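Side-chain contacts in ribose-phosphate pyrophosphokinase (Mycobacterium smegmatis, PDB 5MP7), which probably makes phosphoribosyl pyrophosphate by transferring the pyrophosphoryl group of ATP to the 1-hydroxyl of ribose 5-phosphate, using magnesium ions: residues A16-P21 / A40-N45; Q65-P68 / W74-E77. All blocks are in the same frame, centred on the assembly; numbering follows the deposited sequence.

Interaction 1 (A16-P21 / A40-N45)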
ATOM      1  N   ALA A  16       7.892 -30.345 -49.040  1.00 33.08           N
ATOM      2  CA  ALA A  16       8.193 -31.182 -47.903  1.00 36.50           C
ATOM      3  C   ALA A  16       7.871 -30.465 -46.627  1.00 36.55           C
ATOM      4  O   ALA A  16       8.126 -29.277 -46.487  1.00 34.36           O
ATOM      5  CB  ALA A  16       9.647 -31.582 -47.910  1.00 36.05           C
ATOM      6  N   GLY A  17       7.266 -31.193 -45.704  1.00 37.17           N
ATOM      7  CA  GLY A  17       7.141 -30.713 -44.340  1.00 40.52           C
ATOM      8  C   GLY A  17       8.434 -30.879 -43.546  1.00 38.12           C
ATOM      9  O   GLY A  17       9.402 -31.435 -44.032  1.00 41.07           O
ATOM     10  N   ARG A  18       8.428 -30.365 -42.324  1.00 40.63           N
ATOM     11  CA  ARG A  18       9.620 -30.294 -41.468  1.00 41.87           C
ATOM     12  C   ARG A  18       9.911 -31.559 -40.667  1.00 35.55           C
ATOM     13  O   ARG A  18      10.953 -31.639 -40.059  1.00 35.17           O
ATOM     14  CB  ARG A  18       9.462 -29.150 -40.465  1.00 43.92           C
ATOM     15  CG  ARG A  18       9.465 -27.768 -41.095  1.00 47.03           C
ATOM     16  CD  ARG A  18       9.095 -26.726 -40.046  1.00 47.20           C
ATOM     17  NE  ARG A  18       7.679 -26.832 -39.666  1.00 52.12           N
ATOM     18  CZ  ARG A  18       7.122 -26.363 -38.543  1.00 53.47           C
ATOM     19  NH1 ARG A  18       7.857 -25.733 -37.635  1.00 54.93           N
ATOM     20  NH2 ARG A  18       5.812 -26.516 -38.342  1.00 54.55           N
ATOM     21  N   ALA A  19       9.012 -32.533 -40.655  1.00 32.69           N
ATOM     22  CA  ALA A  19       9.174 -33.700 -39.800  1.00 33.90           C
ATOM     23  C   ALA A  19      10.382 -34.608 -40.130  1.00 33.69           C
ATOM     24  O   ALA A  19      10.976 -35.187 -39.232  1.00 33.71           O
ATOM     25  CB  ALA A  19       7.897 -34.536 -39.770  1.00 33.41           C
ATOM     26  N   HIS A  20      10.743 -34.744 -41.397  1.00 32.36           N
ATOM     27  CA  HIS A  20      11.735 -35.717 -41.728  1.00 30.17           C
ATOM     28  C   HIS A  20      12.535 -35.201 -42.879  1.00 31.52           C
ATOM     29  O   HIS A  20      12.412 -35.681 -43.988  1.00 29.15           O
ATOM     30  CB  HIS A  20      11.060 -37.040 -42.017  1.00 29.89           C
ATOM     31  CG  HIS A  20      12.018 -38.181 -42.167  1.00 30.81           C
ATOM     32  ND1 HIS A  20      11.624 -39.422 -42.615  1.00 30.90           N
ATOM     33  CD2 HIS A  20      13.354 -38.255 -41.994  1.00 30.46           C
ATOM     34  CE1 HIS A  20      12.675 -40.207 -42.713  1.00 27.91           C
ATOM     35  NE2 HIS A  20      13.739 -39.525 -42.346  1.00 28.53           N
ATOM     36  N   PRO A  21      13.423 -34.233 -42.593  1.00 36.31           N
ATOM     37  CA  PRO A  21      14.248 -33.569 -43.619  1.00 36.81           C
ATOM     38  C   PRO A  21      15.262 -34.460 -44.386  1.00 37.53           C
ATOM     39  O   PRO A  21      15.497 -34.212 -45.572  1.00 42.32           O
ATOM     40  CB  PRO A  21      14.949 -32.430 -42.844  1.00 38.78           C
ATOM     41  CG  PRO A  21      14.783 -32.751 -41.378  1.00 39.70           C
ATOM     42  CD  PRO A  21      13.615 -33.669 -41.236  1.00 36.59           C
ATOM     43  N   ALA A  40       7.928 -22.251 -43.123  1.00 47.53           N
ATOM     44  CA  ALA A  40       7.070 -23.117 -42.296  1.00 49.86           C
ATOM     45  C   ALA A  40       7.481 -22.934 -40.859  1.00 48.08           C
ATOM     46  O   ALA A  40       8.591 -23.300 -40.491  1.00 53.05           O
ATOM     47  CB  ALA A  40       7.204 -24.579 -42.718  1.00 51.21           C
ATOM     48  N   ARG A  41       6.588 -22.384 -40.048  1.00 50.65           N
ATOM     49  CA  ARG A  41       6.884 -22.004 -38.680  1.00 53.66           C
ATOM     50  C   ARG A  41       5.669 -22.124 -37.773  1.00 53.91           C
ATOM     51  O   ARG A  41       4.535 -22.064 -38.237  1.00 52.16           O
ATOM     52  CB  ARG A  41       7.353 -20.550 -38.656  1.00 57.39           C
ATOM     53  CG  ARG A  41       8.538 -20.214 -39.576  1.00 65.25           C
ATOM     54  CD  ARG A  41       9.924 -20.703 -39.149  1.00 70.32           C
ATOM     55  NE  ARG A  41      10.844 -19.966 -40.018  1.00 76.01           N
ATOM     56  CZ  ARG A  41      11.157 -20.303 -41.280  1.00 84.41           C
ATOM     57  NH1 ARG A  41      10.709 -21.438 -41.826  1.00 86.65           N
ATOM     58  NH2 ARG A  41      11.963 -19.515 -41.997  1.00 81.92           N
ATOM     59  N   ASP A  42       5.929 -22.194 -36.472  1.00 57.06           N
ATOM     60  CA  ASP A  42       4.898 -22.351 -35.452  1.00 61.53           C
ATOM     61  C   ASP A  42       4.749 -21.073 -34.649  1.00 57.38           C
ATOM     62  O   ASP A  42       5.728 -20.506 -34.179  1.00 63.65           O
ATOM     63  CB  ASP A  42       5.253 -23.475 -34.473  1.00 70.01           C
ATOM     64  CG  ASP A  42       5.154 -24.910 -35.106  1.00 85.16           C
ATOM     65  OD1 ASP A  42       4.514 -25.108 -36.162  1.00101.70           O
ATOM     66  OD2 ASP A  42       5.695 -25.868 -34.523  1.00 95.79           O
ATOM     67  N   PHE A  43       3.514 -20.625 -34.485  1.00 56.99           N
ATOM     68  CA  PHE A  43       3.173 -19.686 -33.417  1.00 58.54           C
ATOM     69  C   PHE A  43       3.239 -20.406 -32.077  1.00 53.85           C
ATOM     70  O   PHE A  43       3.138 -21.631 -32.014  1.00 46.98           O
ATOM     71  CB  PHE A  43       1.770 -19.105 -33.622  1.00 64.59           C
ATOM     72  CG  PHE A  43       1.633 -18.290 -34.894  1.00 71.74           C
ATOM     73  CD1 PHE A  43       2.611 -17.369 -35.265  1.00 78.67           C
ATOM     74  CD2 PHE A  43       0.526 -18.449 -35.734  1.00 77.94           C
ATOM     75  CE1 PHE A  43       2.480 -16.631 -36.436  1.00 86.15           C
ATOM     76  CE2 PHE A  43       0.396 -17.716 -36.906  1.00 82.00           C
ATOM     77  CZ  PHE A  43       1.372 -16.804 -37.258  1.00 87.17           C
ATOM     78  N   ALA A  44       3.439 -19.638 -31.009  1.00 58.75           N
ATOM     79  CA  ALA A  44       3.607 -20.202 -29.660  1.00 58.35           C
ATOM     80  C   ALA A  44       2.389 -21.029 -29.279  1.00 60.28           C
ATOM     81  O   ALA A  44       2.488 -22.058 -28.589  1.00 57.67           O
ATOM     82  CB  ALA A  44       3.814 -19.085 -28.669  1.00 60.13           C
ATOM     83  N   ASN A  45       1.242 -20.533 -29.747  1.00 61.11           N
ATOM     84  CA  ASN A  45      -0.039 -21.257 -29.798  1.00 55.37           C
ATOM     85  C   ASN A  45       0.025 -22.737 -30.241  1.00 52.06           C
ATOM     86  O   ASN A  45      -0.667 -23.586 -29.680  1.00 46.97           O
ATOM     87  CB  ASN A  45      -0.944 -20.505 -30.779  1.00 59.41           C
ATOM     88  CG  ASN A  45      -2.398 -20.755 -30.537  1.00 62.81           C
ATOM     89  OD1 ASN A  45      -2.777 -21.581 -29.714  1.00 76.90           O
ATOM     90  ND2 ASN A  45      -3.233 -20.024 -31.248  1.00 62.91           N
TER
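R18 and D42 form a salt bridge between the loop that follows strand 12-16 and the end of strand 38-42. R18 NH2 donates a nearly straight hydrogen bond to D42 OD1 at 2.9 Å, with an angle of 166° at the hydrogen. The acceptor lies close to the guanidinium plane, at its edge. The donor, in contrast, meets OD1 from above the carboxylate plane, and the two planes stand 76° apart. R18 NH1 stays 3.7 Å from D42 OD1, so the pairing is one-pronged.

The R18 chain bends at chi3 (-70°), which turns one face of the guanidinium to the A40-R41 backbone. R18 CD is 3.5 Å from A40 O, and R18 NE is 3.8 Å from A40 CB. Strand 38-42 pairs with strand 48-52 in a two-stranded antiparallel hairpin that stands apart from the parallel sheet. R18 thus reaches from the loop after strand 12-16, an outermost strand of that sheet within the chain, to the hairpin. R18 NE also forms a salt bridge with E77 of helix 71-87, and R18 NH2 lies near the same oxygen; held by two carboxylates, the guanidinium has little freedom to turn. A40 O receives R41 NH1 at 3.1 Å, above the carbonyl plane. Beyond the strand, F43 and N45 pack on R104 of the second subunit.

Interaction 2 (Q65-P68 / W74-E77)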
ATOM      1  N   GLN A  65       5.301 -35.714 -46.440  1.00 32.87           N
ATOM      2  CA  GLN A  65       5.348 -35.536 -45.012  1.00 32.63           C
ATOM      3  C   GLN A  65       5.388 -36.903 -44.315  1.00 32.32           C
ATOM      4  O   GLN A  65       4.480 -37.739 -44.478  1.00 33.62           O
ATOM      5  CB  GLN A  65       4.122 -34.728 -44.539  1.00 31.90           C
ATOM      6  CG  GLN A  65       4.086 -34.427 -43.058  1.00 30.01           C
ATOM      7  CD  GLN A  65       5.053 -33.302 -42.658  1.00 30.65           C
ATOM      8  OE1 GLN A  65       6.258 -33.405 -42.828  1.00 30.12           O
ATOM      9  NE2 GLN A  65       4.508 -32.229 -42.104  1.00 32.54           N
ATOM     10  N   SER A  66       6.399 -37.087 -43.484  1.00 30.89           N
ATOM     11  CA  SER A  66       6.431 -38.197 -42.550  1.00 30.26           C
ATOM     12  C   SER A  66       5.721 -37.795 -41.232  1.00 29.19           C
ATOM     13  O   SER A  66       5.513 -36.632 -40.986  1.00 29.49           O
ATOM     14  CB  SER A  66       7.865 -38.562 -42.305  1.00 32.36           C
ATOM     15  OG  SER A  66       7.932 -39.815 -41.706  1.00 39.84           O
ATOM     16  N   HIS A  67       5.330 -38.755 -40.400  1.00 29.59           N
ATOM     17  CA  HIS A  67       4.456 -38.489 -39.253  1.00 28.12           C
ATOM     18  C   HIS A  67       4.973 -39.131 -37.989  1.00 30.67           C
ATOM     19  O   HIS A  67       4.305 -39.979 -37.383  1.00 33.37           O
ATOM     20  CB  HIS A  67       3.030 -38.962 -39.539  1.00 28.08           C
ATOM     21  CG  HIS A  67       2.350 -38.148 -40.575  1.00 29.16           C
ATOM     22  ND1 HIS A  67       2.428 -38.441 -41.912  1.00 30.07           N
ATOM     23  CD2 HIS A  67       1.617 -37.020 -40.478  1.00 30.72           C
ATOM     24  CE1 HIS A  67       1.785 -37.524 -42.601  1.00 30.91           C
ATOM     25  NE2 HIS A  67       1.272 -36.654 -41.752  1.00 31.14           N
ATOM     26  N   PRO A  68       6.172 -38.731 -37.559  1.00 30.23           N
ATOM     27  CA  PRO A  68       6.631 -39.147 -36.250  1.00 29.43           C
ATOM     28  C   PRO A  68       5.926 -38.357 -35.126  1.00 31.90           C
ATOM     29  O   PRO A  68       5.204 -37.407 -35.390  1.00 33.80           O
ATOM     30  CB  PRO A  68       8.096 -38.783 -36.299  1.00 30.02           C
ATOM     31  CG  PRO A  68       8.125 -37.543 -37.144  1.00 31.33           C
ATOM     32  CD  PRO A  68       7.130 -37.848 -38.228  1.00 29.66           C
ATOM     33  N   TRP A  74       2.000 -32.804 -37.562  1.00 27.27           N
ATOM     34  CA  TRP A  74       2.529 -33.019 -38.914  1.00 27.27           C
ATOM     35  C   TRP A  74       1.431 -33.310 -39.903  1.00 26.17           C
ATOM     36  O   TRP A  74       1.544 -32.983 -41.083  1.00 26.12           O
ATOM     37  CB  TRP A  74       3.581 -34.118 -38.956  1.00 26.88           C
ATOM     38  CG  TRP A  74       4.702 -33.933 -38.018  1.00 27.65           C
ATOM     39  CD1 TRP A  74       5.083 -34.808 -37.068  1.00 30.37           C
ATOM     40  CD2 TRP A  74       5.557 -32.808 -37.892  1.00 28.35           C
ATOM     41  NE1 TRP A  74       6.127 -34.307 -36.345  1.00 31.67           N
ATOM     42  CE2 TRP A  74       6.453 -33.079 -36.842  1.00 28.56           C
ATOM     43  CE3 TRP A  74       5.664 -31.599 -38.567  1.00 31.68           C
ATOM     44  CZ2 TRP A  74       7.460 -32.196 -36.450  1.00 30.13           C
ATOM     45  CZ3 TRP A  74       6.666 -30.698 -38.163  1.00 34.62           C
ATOM     46  CH2 TRP A  74       7.557 -31.017 -37.114  1.00 30.61           C
ATOM     47  N   LEU A  75       0.378 -33.933 -39.421  1.00 26.65           N
ATOM     48  CA  LEU A  75      -0.818 -34.165 -40.230  1.00 29.37           C
ATOM     49  C   LEU A  75      -1.508 -32.850 -40.601  1.00 26.89           C
ATOM     50  O   LEU A  75      -1.866 -32.648 -41.765  1.00 25.12           O
ATOM     51  CB  LEU A  75      -1.783 -35.103 -39.486  1.00 31.59           C
ATOM     52  CG  LEU A  75      -3.063 -35.417 -40.234  1.00 36.11           C
ATOM     53  CD1 LEU A  75      -2.797 -36.046 -41.612  1.00 36.96           C
ATOM     54  CD2 LEU A  75      -3.903 -36.325 -39.340  1.00 39.65           C
ATOM     55  N   MET A  76      -1.671 -31.948 -39.627  1.00 26.49           N
ATOM     56  CA  MET A  76      -2.189 -30.590 -39.923  1.00 27.67           C
ATOM     57  C   MET A  76      -1.278 -29.800 -40.853  1.00 26.18           C
ATOM     58  O   MET A  76      -1.771 -29.142 -41.728  1.00 24.37           O
ATOM     59  CB  MET A  76      -2.399 -29.773 -38.675  1.00 30.98           C
ATOM     60  CG  MET A  76      -3.575 -30.260 -37.836  1.00 39.22           C
ATOM     61  SD  MET A  76      -5.180 -30.314 -38.668  1.00 47.54           S
ATOM     62  CE  MET A  76      -5.207 -28.718 -39.499  1.00 41.47           C
ATOM     63  N   GLU A  77       0.043 -29.922 -40.714  1.00 24.82           N
ATOM     64  CA  GLU A  77       0.940 -29.230 -41.616  1.00 25.88           C
ATOM     65  C   GLU A  77       0.744 -29.684 -43.056  1.00 23.52           C
ATOM     66  O   GLU A  77       0.737 -28.868 -43.957  1.00 22.31           O
ATOM     67  CB  GLU A  77       2.409 -29.380 -41.170  1.00 30.64           C
ATOM     68  CG  GLU A  77       3.402 -28.696 -42.112  1.00 38.07           C
ATOM     69  CD  GLU A  77       4.834 -28.577 -41.549  1.00 45.83           C
ATOM     70  OE1 GLU A  77       5.641 -29.557 -41.644  1.00 41.10           O
ATOM     71  OE2 GLU A  77       5.174 -27.469 -41.045  1.00 54.03           O
TER
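The W74 indole has P68 O at its edge, near the ring plane, 3.1 Å from W74 CD1. This carbonyl is also close to W74 NE1, but the angle is too poor for a hydrogen bond. The P68 ring sits to one side of the indole plane, by the CD1-NE1 end, with P68 CD 3.8 Å from W74 CD1. The two side chains cross at about a right angle. The H67 imidazole turns its own edge to the helix backbone: H67 CD2 lies 3.5 Å from L75 N, near the imidazole plane. L75 CB also touches the imidazole, 4.0 Å from H67 CD2, although its side chain points away overall.

The Q65 amide stands steeply to the indole, with 69° between the planes. It lies nearly coplanar with the E77 carboxylate. Q65 CG is anti to the backbone N (chi1 -178°), and the bend at chi2 carries the amide end to the helix. There Q65 NE2 gives two hydrogen bonds. One runs to W74 O at 3.2 Å, in the carbonyl plane and on a lone pair. The other runs to E77 OE1 at 2.9 Å, on the anti side of the carboxylate. Together they hold the buried amide in a fixed rotation. The first reaches a main-chain carbonyl inside the helix; the second holds one E77 oxygen, while the other is engaged by R18.

This is the turn of a beta-alpha unit: strand 60-64 ends, the chain passes through 65-68, and helix 71-87 folds back over it. A19 of the loop after strand 12-16 packs on Q65, P68 and W74. On the far side of the helix, M76 meets N72 of the second subunit.

Overall arrangement
Interaction 1 closes before interaction 2 opens along the chain, and their centres are about 9 Å apart. Both lie in the N-terminal domain of the enzyme, on the same side of the chain's centre. Loops 16-21 and 65-68 follow the adjacent parallel strands 12-16 and 60-64. The two loops lie next to each other and touch, with A19 CB 3.4 Å from S66 O. The R18-E77 salt bridge, 2.9 Å between R18 NE and E77 OE2, joins the two contacts. Through it, two strand-end loops, helix 71-87 and hairpin strand 38-42 form one connected patch. Both interactions also reach the second subunit of the hexamer.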